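Local coordinates for protein CheQ (PDB 6A51) that probably acts as a regulator of transcription of the core chemotaxis operon cheVAW in Campylobacter jejuni, at residues K41-Y44 and K45-N49; F124-L127 and K128-Y131. All blocks are in the same frame, centred on the assembly; numbering follows the deposited sequence.

Contact 1 (K41-Y44 and K45-N49); sequences KNAY and KFWKN
Asn42, Ala43 and Tyr44 meet Lys45, Phe46 and Trp47 in a run of overlapping beta turns, in the loop between helix 30-37 and strand 52-55. Each carbonyl reaches the amide three residues on, and the side chains pack against the backbone of the turns, an example of how a surface loop can be braced by bonds between near neighbours.

Lys45 N donates to Asn42 O at 2.8 Å. The lysine side chain runs beside that of Asn42 in the same direction, while its CG settles over one face of the Tyr44 ring, 3.9 Å from the centroid and 18° off the normal, a CH-pi contact. The ring lies beneath the lysine because chi1 of Tyr44 is 78°, which sets CG between its own backbone N and carbonyl carbon. Lys41 O lies in the plane of this ring, at its edge, and Val50 and Ile61 also touch the tyrosine.

Phe46 repeats the turn, its N bonded to Ala43 O at 3.0 Å. Its ring presents an edge to that same oxygen, and Phe46 CD2 lies 3.7 Å from Asn42 O.

At Trp47 the series weakens: Trp47 N to Tyr44 O is a long, bent bond of 3.5 Å. The indole of Trp47 folds back over the turn, where Ile39 and Leu69 also meet it. Its NE1 passes 3.4 Å from Ala43 O at an angle too poor for a hydrogen bond, whereas Tyr44 CA stands 3.8 Å from the centroid of the indole's five-membered ring, just 12° off its normal.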
loop_
_atom_site.group_PDB
_atom_site.type_symbol
_atom_site.label_atom_id
_atom_site.label_comp_id
_atom_site.label_asym_id
_atom_site.label_seq_id
_atom_site.Cartn_x
_atom_site.Cartn_y
_atom_site.Cartn_z
ATOM N N LYS A 41 -5.930 19.661 -9.903
ATOM C CA LYS A 41 -5.126 18.464 -9.681
ATOM C C LYS A 41 -3.674 18.807 -9.333
ATOM O O LYS A 41 -3.049 18.127 -8.511
ATOM C CB LYS A 41 -5.204 17.589 -10.937
ATOM C CG LYS A 41 -4.318 16.390 -10.974
ATOM C CD LYS A 41 -4.085 15.961 -12.424
ATOM C CE LYS A 41 -5.388 15.923 -13.210
ATOM N NZ LYS A 41 -5.204 15.601 -14.667
ATOM N N ASN A 42 -3.124 19.868 -9.931
ATOM C CA ASN A 42 -1.723 20.217 -9.734
ATOM C C ASN A 42 -1.519 21.382 -8.769
ATOM O O ASN A 42 -0.382 21.831 -8.591
ATOM C CB ASN A 42 -1.069 20.533 -11.075
ATOM C CG ASN A 42 -1.209 19.410 -12.065
ATOM O OD1 ASN A 42 -0.321 18.565 -12.201
ATOM N ND2 ASN A 42 -2.327 19.398 -12.781
ATOM N N ALA A 43 -2.580 21.871 -8.131
ATOM C CA ALA A 43 -2.424 22.981 -7.199
ATOM C C ALA A 43 -1.274 22.754 -6.218
ATOM O O ALA A 43 -0.564 23.698 -5.858
ATOM C CB ALA A 43 -3.730 23.213 -6.442
ATOM N N TYR A 44 -1.058 21.509 -5.792
ATOM C CA TYR A 44 -0.005 21.234 -4.822
ATOM C C TYR A 44 1.389 21.574 -5.362
ATOM O O TYR A 44 2.305 21.828 -4.571
ATOM C CB TYR A 44 -0.061 19.761 -4.385
ATOM C CG TYR A 44 0.543 18.840 -5.415
ATOM C CD1 TYR A 44 1.909 18.561 -5.412
ATOM C CD2 TYR A 44 -0.242 18.269 -6.410
ATOM C CE1 TYR A 44 2.475 17.756 -6.388
ATOM C CE2 TYR A 44 0.314 17.446 -7.383
ATOM C CZ TYR A 44 1.673 17.192 -7.370
ATOM O OH TYR A 44 2.235 16.364 -8.333
ATOM N N LYS A 45 1.583 21.573 -6.683
ATOM C CA LYS A 45 2.891 21.918 -7.236
ATOM C C LYS A 45 3.295 23.358 -6.939
ATOM O O LYS A 45 4.477 23.695 -7.055
ATOM C CB LYS A 45 2.914 21.702 -8.750
ATOM C CG LYS A 45 2.494 20.337 -9.199
ATOM C CD LYS A 45 3.247 19.920 -10.442
ATOM C CE LYS A 45 2.442 18.932 -11.262
ATOM N NZ LYS A 45 3.248 18.234 -12.297
ATOM N N PHE A 46 2.350 24.216 -6.570
ATOM C CA PHE A 46 2.628 25.630 -6.375
ATOM C C PHE A 46 2.652 26.059 -4.918
ATOM O O PHE A 46 3.080 27.181 -4.637
ATOM C CB PHE A 46 1.603 26.480 -7.128
ATOM C CG PHE A 46 1.581 26.216 -8.586
ATOM C CD1 PHE A 46 2.547 26.766 -9.417
ATOM C CD2 PHE A 46 0.609 25.401 -9.134
ATOM C CE1 PHE A 46 2.528 26.519 -10.772
ATOM C CE2 PHE A 46 0.582 25.146 -10.491
ATOM C CZ PHE A 46 1.544 25.701 -11.309
ATOM N N TRP A 47 2.179 25.234 -3.989
ATOM C CA TRP A 47 2.515 25.478 -2.597
ATOM C C TRP A 47 4.011 25.319 -2.440
ATOM O O TRP A 47 4.631 24.497 -3.121
ATOM C CB TRP A 47 1.820 24.501 -1.642
ATOM C CG TRP A 47 0.393 24.175 -1.927
ATOM C CD1 TRP A 47 -0.485 24.881 -2.702
ATOM C CD2 TRP A 47 -0.322 23.041 -1.435
ATOM N NE1 TRP A 47 -1.701 24.246 -2.726
ATOM C CE2 TRP A 47 -1.627 23.114 -1.955
ATOM C CE3 TRP A 47 0.018 21.965 -0.611
ATOM C CZ2 TRP A 47 -2.597 22.152 -1.672
ATOM C CZ3 TRP A 47 -0.944 21.017 -0.329
ATOM C CH2 TRP A 47 -2.234 21.115 -0.860
ATOM N N LYS A 48 4.446 26.247 -1.600
ATOM C CA LYS A 48 5.753 26.605 -1.124
ATOM C C LYS A 48 6.444 25.584 -0.324
ATOM O O LYS A 48 7.611 25.344 -0.525
ATOM C CB LYS A 48 5.579 27.831 -0.243
ATOM C CG LYS A 48 6.832 28.299 0.441
ATOM C CD LYS A 48 6.639 29.625 1.145
ATOM C CE LYS A 48 7.650 29.820 2.263
ATOM N NZ LYS A 48 8.997 29.363 1.852
ATOM N N ASN A 49 5.742 25.015 0.618
ATOM C CA ASN A 49 6.344 23.979 1.369
ATOM C C ASN A 49 5.412 22.869 1.089
ATOM O O ASN A 49 4.288 22.921 1.501
ATOM C CB ASN A 49 6.343 24.304 2.846
ATOM C CG ASN A 49 7.332 25.380 3.207
ATOM O OD1 ASN A 49 8.515 25.293 2.901
ATOM N ND2 ASN A 49 6.847 26.398 3.872
#

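Contact 2 (F124-L127 and K128-Y131)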
loop_
_atom_site.group_PDB
_atom_site.type_symbol
_atom_site.label_atom_id
_atom_site.label_comp_id
_atom_site.label_asym_id
_atom_site.label_seq_id
_atom_site.Cartn_x
_atom_site.Cartn_y
_atom_site.Cartn_z
ATOM N N PHE A 124 -5.854 -0.170 -2.633
ATOM C CA PHE A 124 -4.897 -0.257 -1.536
ATOM C C PHE A 124 -5.016 -1.597 -0.812
ATOM O O PHE A 124 -6.067 -2.237 -0.808
ATOM C CB PHE A 124 -5.091 0.871 -0.518
ATOM C CG PHE A 124 -4.935 2.240 -1.089
ATOM C CD1 PHE A 124 -5.950 2.807 -1.853
ATOM C CD2 PHE A 124 -3.782 2.975 -0.850
ATOM C CE1 PHE A 124 -5.815 4.074 -2.381
ATOM C CE2 PHE A 124 -3.640 4.248 -1.363
ATOM C CZ PHE A 124 -4.659 4.797 -2.137
ATOM N N VAL A 125 -3.916 -2.009 -0.183
ATOM C CA VAL A 125 -3.847 -3.220 0.627
ATOM C C VAL A 125 -3.401 -2.817 2.024
ATOM O O VAL A 125 -2.539 -1.943 2.175
ATOM C CB VAL A 125 -2.865 -4.261 0.045
ATOM C CG1 VAL A 125 -2.700 -5.408 1.007
ATOM C CG2 VAL A 125 -3.333 -4.778 -1.280
ATOM N N ASN A 126 -3.972 -3.449 3.048
ATOM C CA ASN A 126 -3.575 -3.131 4.416
ATOM C C ASN A 126 -2.389 -4.013 4.765
ATOM O O ASN A 126 -2.543 -5.150 5.223
ATOM C CB ASN A 126 -4.713 -3.329 5.401
ATOM C CG ASN A 126 -4.382 -2.741 6.763
ATOM O OD1 ASN A 126 -3.274 -2.922 7.275
ATOM N ND2 ASN A 126 -5.316 -2.003 7.334
ATOM N N LEU A 127 -1.186 -3.468 4.553
ATOM C CA LEU A 127 0.030 -4.235 4.795
ATOM C C LEU A 127 0.227 -4.473 6.282
ATOM O O LEU A 127 0.712 -5.535 6.690
ATOM C CB LEU A 127 1.235 -3.501 4.212
ATOM C CG LEU A 127 2.596 -4.189 4.269
ATOM C CD1 LEU A 127 2.444 -5.560 3.704
ATOM C CD2 LEU A 127 3.589 -3.414 3.439
ATOM N N LYS A 128 -0.154 -3.491 7.101
ATOM C CA LYS A 128 0.029 -3.598 8.542
ATOM C C LYS A 128 -0.709 -4.806 9.096
ATOM O O LYS A 128 -0.150 -5.569 9.890
ATOM C CB LYS A 128 -0.442 -2.319 9.229
ATOM C CG LYS A 128 -0.102 -2.245 10.708
ATOM C CD LYS A 128 -0.795 -1.067 11.379
ATOM C CE LYS A 128 -0.202 -0.765 12.746
ATOM N NZ LYS A 128 -0.641 -1.759 13.772
ATOM N N LYS A 129 -1.965 -5.010 8.676
ATOM C CA LYS A 129 -2.711 -6.156 9.185
ATOM C C LYS A 129 -2.123 -7.462 8.681
ATOM O O LYS A 129 -2.128 -8.468 9.403
ATOM C CB LYS A 129 -4.191 -6.064 8.811
ATOM C CG LYS A 129 -4.897 -4.949 9.545
ATOM C CD LYS A 129 -6.392 -4.919 9.272
ATOM C CE LYS A 129 -7.012 -3.735 10.016
ATOM N NZ LYS A 129 -8.500 -3.723 10.011
ATOM N N PHE A 130 -1.589 -7.466 7.466
ATOM C CA PHE A 130 -0.991 -8.693 6.956
ATOM C C PHE A 130 0.240 -9.075 7.776
ATOM O O PHE A 130 0.404 -10.236 8.174
ATOM C CB PHE A 130 -0.652 -8.507 5.491
ATOM C CG PHE A 130 -0.269 -9.756 4.796
ATOM C CD1 PHE A 130 -1.090 -10.870 4.842
ATOM C CD2 PHE A 130 0.905 -9.816 4.057
ATOM C CE1 PHE A 130 -0.740 -12.037 4.157
ATOM C CE2 PHE A 130 1.266 -10.978 3.385
ATOM C CZ PHE A 130 0.441 -12.092 3.435
ATOM N N TYR A 131 1.105 -8.099 8.069
ATOM C CA TYR A 131 2.222 -8.322 8.985
ATOM C C TYR A 131 1.743 -8.901 10.312
ATOM O O TYR A 131 2.334 -9.852 10.840
ATOM C CB TYR A 131 2.975 -7.014 9.235
ATOM C CG TYR A 131 4.077 -6.653 8.249
ATOM C CD1 TYR A 131 5.203 -7.453 8.107
ATOM C CD2 TYR A 131 4.027 -5.469 7.519
ATOM C CE1 TYR A 131 6.223 -7.110 7.232
ATOM C CE2 TYR A 131 5.049 -5.116 6.645
ATOM C CZ TYR A 131 6.138 -5.943 6.510
ATOM O OH TYR A 131 7.153 -5.606 5.649
#
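Asn126 ends strand 122-126 and serves as the N-cap of the helix that follows, its side chain meeting Lys129 in the first turn. The polar part of the contact is the capping bond: Lys129 N donates to Asn126 OD1 at 2.8 Å with an N-H...O angle of 162°, the donor standing 42° out of the amide carbonyl plane. Asn126 brings its oxygen there by swinging CG opposite its backbone N (chi1 -169°).

Backbone bonds take over from this cap. Phe130 N reaches Asn126 O weakly, at 3.4 Å, and the regular helical pattern is in place at Tyr131, whose N lies 2.9 Å from Leu127 O in an almost straight bond.

Van der Waals packing has two parts. The extended Lys129 chain crosses the Asn126 amide at a slant, Lys129 CG coming within 3.4 Å of Asn126 OD1 and Lys129 CE within 3.6 Å of Asn126 ND2. Farther round the helix, the branch point of Leu127 touches the Tyr131 ring, Leu127 CG to Tyr131 CE2 3.5 Å; Phe91 touches Leu127 and Phe94 touches Tyr131, both from helix 88-95.

Charge adds a shared partner. Glu115 OE1 forms a salt bridge with Lys129 NZ and takes a weak hydrogen bond from Asn126 ND2. The amide of Asn126 thus uses both of its polar atoms while buried, a pairing consistent with the oxygen facing the helix and the nitrogen facing Glu115.

Contact 1 precedes contact 2 along the single chain, and the two share no helix, strand or sheet. Residues 41-49 form a peripheral loop leading from helix 30-37 into strand 52-55 of the mixed four-stranded sheet. Residues 124-131 lie where the middle strand of the antiparallel sheet 85-87, 122-126, 116-119 passes into helix 127-134. The centre of contact 1 is about 24 Å, and that of contact 2 about 7 Å, from the centre of the chain. The centres of contacts 1 and 2 are about 30 Å apart, and the nearest atoms of contacts 1 and 2 about 15 Å apart. Each is built mainly from residues close in sequence, though contact 2 also draws on Glu115 and helix 88-95.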